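Local coordinates for IMC sub-compartment protein ISP1 (Toxoplasma gondii, PDB 4CHM) that adopts a pleckstrin homology fold and, as an inner membrane complex sub-compartment protein, probably takes part in the parasite's replication by internal budding, at residues L36-S48 with I51-S63. Residues are numbered along the deposited sequence; the frame is centred on the assembly and turned at random.
Sequences LQCILHYNEADSS and ISCEDKVRVIPLS. With SO4 (sulfate ion), chain F.
I39 and S52 form an antiparallel hydrogen-bonded pair: I39 N donates to S52 O at 2.9 Å, with the donor in the carbonyl plane, and S52 N returns a bond to I39 O at 3.0 Å from a donor tilted 23° from the plane of the I39 carbonyl. At the far end of the hairpin, L62 N donates to S47 O at 3.0 Å in a nearly straight bond (167° at the hydrogen), tying the end of strand 56-61 to the turn that follows strand 35-43. That turn carries an Asx motif, N43 OD1 receiving D46 N, and a G1 bulge, where N43 pairs with S48 through N43 N to S48 O and S48 N to N43 O, with S47 as the extra residue. A water bridges Q37 O and E54 N at the hairpin's open end. The C38–C53 disulfide, with chi3 of 102°, covalently joins strands 35-43 and 48-53. Packing extends from it on the same face: I51 CG2 lies 4.0 Å from C38 SG, while the I51 and L40 side chains run side by side. With L40 CG anti to the backbone N, its CD1 branch is carried to I51 CG1, 3.8 Å away. The L62 and Y42 side chains cross at about a right angle, L62 CD1 3.9 Å from Y42 CE1. Because I51 also touches V28 and I102, and L40 touches L20, this face looks into the hydrophobic core enclosed by the curved sheet, with helix 10-22 over L40, in the N-terminal strand meander of a pleckstrin homology fold.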
loop_
_atom_site.group_PDB
_atom_site.type_symbol
_atom_site.label_atom_id
_atom_site.label_comp_id
_atom_site.label_asym_id
_atom_site.label_seq_id
_atom_site.Cartn_x
_atom_site.Cartn_y
_atom_site.Cartn_z
ATOM N N LEU A 36 -2.310 5.108 12.436
ATOM C CA LEU A 36 -1.982 6.464 12.073
ATOM C C LEU A 36 -2.722 6.857 10.832
ATOM O O LEU A 36 -2.720 6.147 9.897
ATOM C CB LEU A 36 -0.491 6.643 11.810
ATOM C CG LEU A 36 0.541 6.348 12.874
ATOM C CD1 LEU A 36 1.947 6.428 12.333
ATOM C CD2 LEU A 36 0.368 7.340 13.977
ATOM N N GLN A 37 -3.353 8.011 10.857
ATOM C CA GLN A 37 -3.889 8.646 9.654
ATOM C C GLN A 37 -2.752 9.273 8.865
ATOM O O GLN A 37 -2.010 10.025 9.403
ATOM C CB GLN A 37 -4.845 9.790 9.951
ATOM C CG GLN A 37 -6.002 9.604 10.876
ATOM C CD GLN A 37 -6.839 10.868 10.989
ATOM O OE1 GLN A 37 -6.388 11.898 11.448
ATOM N NE2 GLN A 37 -8.040 10.786 10.539
ATOM N N CYS A 38 -2.668 8.982 7.589
ATOM C CA CYS A 38 -1.576 9.408 6.768
ATOM C C CYS A 38 -1.966 9.822 5.352
ATOM O O CYS A 38 -3.011 9.495 4.883
ATOM C CB CYS A 38 -0.546 8.292 6.680
ATOM S SG CYS A 38 0.140 7.646 8.190
ATOM N N ILE A 39 -1.072 10.515 4.676
ATOM C CA ILE A 39 -1.164 10.718 3.245
ATOM C C ILE A 39 -0.084 9.947 2.522
ATOM O O ILE A 39 1.110 10.052 2.854
ATOM C CB ILE A 39 -1.018 12.216 2.905
ATOM C CG1 ILE A 39 -2.141 13.036 3.599
ATOM C CG2 ILE A 39 -0.899 12.453 1.393
ATOM C CD1 ILE A 39 -3.527 12.761 3.069
ATOM N N LEU A 40 -0.521 9.153 1.551
ATOM C CA LEU A 40 0.337 8.368 0.700
ATOM C C LEU A 40 0.455 9.054 -0.633
ATOM O O LEU A 40 -0.556 9.432 -1.248
ATOM C CB LEU A 40 -0.243 6.965 0.487
ATOM C CG LEU A 40 0.529 5.967 -0.374
ATOM C CD1 LEU A 40 1.870 5.564 0.273
ATOM C CD2 LEU A 40 -0.337 4.727 -0.671
ATOM N N HIS A 41 1.682 9.171 -1.112
ATOM C CA HIS A 41 1.955 9.910 -2.324
ATOM C C HIS A 41 2.986 9.200 -3.144
ATOM O O HIS A 41 3.845 8.516 -2.606
ATOM C CB HIS A 41 2.429 11.328 -1.991
ATOM C CG HIS A 41 2.752 12.164 -3.202
ATOM N ND1 HIS A 41 4.011 12.381 -3.616
ATOM C CD2 HIS A 41 1.927 12.923 -4.051
ATOM C CE1 HIS A 41 4.004 13.213 -4.702
ATOM N NE2 HIS A 41 2.741 13.546 -4.959
ATOM N N TYR A 42 2.889 9.320 -4.458
ATOM C CA TYR A 42 3.975 8.853 -5.339
ATOM C C TYR A 42 4.650 10.011 -5.998
ATOM O O TYR A 42 3.981 10.850 -6.607
ATOM C CB TYR A 42 3.452 7.930 -6.436
ATOM C CG TYR A 42 4.585 7.314 -7.255
ATOM C CD1 TYR A 42 5.556 6.524 -6.636
ATOM C CD2 TYR A 42 4.736 7.599 -8.606
ATOM C CE1 TYR A 42 6.598 5.978 -7.355
ATOM C CE2 TYR A 42 5.782 7.051 -9.340
ATOM C CZ TYR A 42 6.707 6.244 -8.709
ATOM O OH TYR A 42 7.760 5.697 -9.414
ATOM N N ASN A 43 5.987 10.032 -5.905
ATOM C CA ASN A 43 6.837 11.038 -6.561
ATOM C C ASN A 43 7.556 10.420 -7.765
ATOM O O ASN A 43 8.547 9.715 -7.602
ATOM C CB ASN A 43 7.870 11.584 -5.548
ATOM C CG ASN A 43 8.684 12.745 -6.108
ATOM O OD1 ASN A 43 9.447 12.584 -7.051
ATOM N ND2 ASN A 43 8.506 13.921 -5.532
ATOM N N GLU A 44 7.035 10.645 -8.962
ATOM C CA GLU A 44 7.556 9.946 -10.152
ATOM C C GLU A 44 8.943 10.464 -10.597
ATOM O O GLU A 44 9.713 9.719 -11.182
ATOM C CB GLU A 44 6.554 9.982 -11.322
ATOM C CG GLU A 44 6.293 11.377 -11.879
ATOM C CD GLU A 44 4.881 11.544 -12.443
ATOM O OE1 GLU A 44 4.266 10.528 -12.832
ATOM O OE2 GLU A 44 4.382 12.695 -12.498
ATOM N N ALA A 45 9.271 11.710 -10.251
ATOM C CA ALA A 45 10.615 12.249 -10.513
ATOM C C ALA A 45 11.709 11.309 -9.965
ATOM O O ALA A 45 12.464 10.711 -10.735
ATOM C CB ALA A 45 10.763 13.655 -9.939
ATOM N N ASP A 46 11.742 11.105 -8.653
ATOM C CA ASP A 46 12.725 10.185 -8.077
ATOM C C ASP A 46 12.163 8.767 -7.846
ATOM O O ASP A 46 12.803 7.938 -7.200
ATOM C CB ASP A 46 13.326 10.759 -6.791
ATOM C CG ASP A 46 12.430 10.559 -5.587
ATOM O OD1 ASP A 46 11.286 10.103 -5.774
ATOM O OD2 ASP A 46 12.860 10.871 -4.457
ATOM N N SER A 47 10.987 8.496 -8.408
ATOM C CA SER A 47 10.284 7.209 -8.226
ATOM C C SER A 47 10.314 6.676 -6.764
ATOM O O SER A 47 10.944 5.644 -6.451
ATOM C CB SER A 47 10.769 6.167 -9.248
ATOM O OG SER A 47 12.038 5.669 -8.904
ATOM N N SER A 48 9.683 7.432 -5.868
ATOM C CA SER A 48 9.546 7.017 -4.478
ATOM C C SER A 48 8.119 7.264 -3.947
ATOM O O SER A 48 7.374 8.105 -4.477
ATOM C CB SER A 48 10.593 7.720 -3.611
ATOM O OG SER A 48 10.405 9.130 -3.624
ATOM N N ILE A 51 4.993 8.455 2.861
ATOM C CA ILE A 51 3.933 8.250 3.822
ATOM C C ILE A 51 4.094 9.339 4.894
ATOM O O ILE A 51 5.132 9.434 5.552
ATOM C CB ILE A 51 4.078 6.879 4.491
ATOM C CG1 ILE A 51 4.050 5.764 3.422
ATOM C CG2 ILE A 51 2.984 6.674 5.524
ATOM C CD1 ILE A 51 4.386 4.395 3.968
ATOM N N SER A 52 3.065 10.133 5.074
ATOM C CA SER A 52 3.139 11.305 5.930
ATOM C C SER A 52 2.090 11.168 6.976
ATOM O O SER A 52 0.919 11.124 6.642
ATOM C CB SER A 52 2.851 12.559 5.096
ATOM O OG SER A 52 2.876 13.715 5.907
ATOM N N CYS A 53 2.500 11.103 8.251
ATOM C CA CYS A 53 1.566 10.937 9.369
ATOM C C CYS A 53 2.019 11.778 10.557
ATOM O O CYS A 53 3.194 11.803 10.878
ATOM C CB CYS A 53 1.518 9.478 9.844
ATOM S SG CYS A 53 1.807 8.227 8.575
ATOM N N GLU A 54 1.079 12.466 11.183
ATOM C CA GLU A 54 1.376 13.267 12.353
ATOM C C GLU A 54 2.663 14.084 12.158
ATOM O O GLU A 54 3.590 14.051 12.998
ATOM C CB GLU A 54 1.423 12.370 13.611
ATOM C CG GLU A 54 0.022 11.842 13.964
ATOM C CD GLU A 54 0.008 10.747 15.022
ATOM O OE1 GLU A 54 1.071 10.437 15.593
ATOM O OE2 GLU A 54 -1.085 10.172 15.254
ATOM N N ASP A 55 2.721 14.830 11.073
ATOM C CA ASP A 55 3.769 15.790 10.792
ATOM C C ASP A 55 5.140 15.195 10.476
ATOM O O ASP A 55 6.110 15.866 10.436
ATOM C CB ASP A 55 3.856 16.886 11.863
ATOM C CG ASP A 55 2.583 17.719 11.975
ATOM O OD1 ASP A 55 1.722 17.676 11.100
ATOM O OD2 ASP A 55 2.476 18.422 12.949
ATOM N N LYS A 56 5.164 13.916 10.228
ATOM C CA LYS A 56 6.368 13.217 9.883
ATOM C C LYS A 56 6.242 12.507 8.536
ATOM O O LYS A 56 5.304 11.847 8.274
ATOM C CB LYS A 56 6.687 12.216 10.982
ATOM C CG LYS A 56 7.291 12.806 12.224
ATOM C CD LYS A 56 7.122 11.926 13.448
ATOM C CE LYS A 56 7.780 10.561 13.273
ATOM N NZ LYS A 56 8.890 10.203 14.217
ATOM N N VAL A 57 7.229 12.668 7.702
ATOM C CA VAL A 57 7.242 12.080 6.383
ATOM C C VAL A 57 8.341 11.032 6.214
ATOM O O VAL A 57 9.479 11.279 6.547
ATOM C CB VAL A 57 7.420 13.189 5.360
ATOM C CG1 VAL A 57 7.612 12.657 3.970
ATOM C CG2 VAL A 57 6.241 14.115 5.419
ATOM N N ARG A 58 7.965 9.867 5.722
ATOM C CA ARG A 58 8.903 8.824 5.385
ATOM C C ARG A 58 8.907 8.573 3.905
ATOM O O ARG A 58 7.887 8.364 3.322
ATOM C CB ARG A 58 8.636 7.531 6.137
ATOM C CG ARG A 58 9.559 6.401 5.766
ATOM C CD ARG A 58 9.487 5.250 6.736
ATOM N NE ARG A 58 10.456 4.231 6.420
ATOM C CZ ARG A 58 10.757 3.183 7.164
ATOM N NH1 ARG A 58 10.174 2.959 8.301
ATOM N NH2 ARG A 58 11.665 2.356 6.748
ATOM N N VAL A 59 10.083 8.562 3.327
ATOM C CA VAL A 59 10.246 8.357 1.918
ATOM C C VAL A 59 10.785 6.951 1.634
ATOM O O VAL A 59 11.819 6.588 2.113
ATOM C CB VAL A 59 11.151 9.438 1.283
ATOM C CG1 VAL A 59 11.527 9.081 -0.132
ATOM C CG2 VAL A 59 10.510 10.812 1.302
ATOM N N ILE A 60 10.052 6.178 0.860
ATOM C CA ILE A 60 10.495 4.851 0.458
ATOM C C ILE A 60 10.714 4.812 -1.056
ATOM O O ILE A 60 9.742 4.768 -1.836
ATOM C CB ILE A 60 9.467 3.758 0.823
ATOM C CG1 ILE A 60 9.156 3.766 2.320
ATOM C CG2 ILE A 60 10.014 2.380 0.464
ATOM C CD1 ILE A 60 7.723 4.101 2.632
ATOM N N PRO A 61 11.990 4.833 -1.487
ATOM C CA PRO A 61 12.297 4.566 -2.901
ATOM C C PRO A 61 11.655 3.264 -3.378
ATOM O O PRO A 61 11.615 2.275 -2.638
ATOM C CB PRO A 61 13.833 4.437 -2.930
ATOM C CG PRO A 61 14.310 5.043 -1.652
ATOM C CD PRO A 61 13.198 4.872 -0.642
ATOM N N LEU A 62 11.161 3.269 -4.606
ATOM C CA LEU A 62 10.550 2.083 -5.193
ATOM C C LEU A 62 11.505 0.900 -5.161
ATOM O O LEU A 62 11.093 -0.267 -5.109
ATOM C CB LEU A 62 10.158 2.370 -6.631
ATOM C CG LEU A 62 8.766 1.902 -6.972
ATOM C CD1 LEU A 62 7.772 2.535 -6.015
ATOM C CD2 LEU A 62 8.454 2.274 -8.404
ATOM N N SER A 63 12.788 1.204 -5.245
ATOM C CA SER A 63 13.772 0.175 -5.349
ATOM C C SER A 63 14.027 -0.455 -3.974
ATOM O O SER A 63 14.630 -1.511 -3.887
ATOM C CB SER A 63 15.057 0.723 -5.974
ATOM O OG SER A 63 15.556 1.824 -5.228
HETATM S S SO4 F . 12.514 0.073 9.375
HETATM O O1 SO4 F . 12.263 -1.243 10.025
HETATM O O2 SO4 F . 13.911 0.469 9.594
HETATM O O3 SO4 F . 11.605 1.078 9.995
HETATM O O4 SO4 F . 12.287 -0.032 7.900
HETATM O O HOH W 1 -1.678 12.464 10.060
#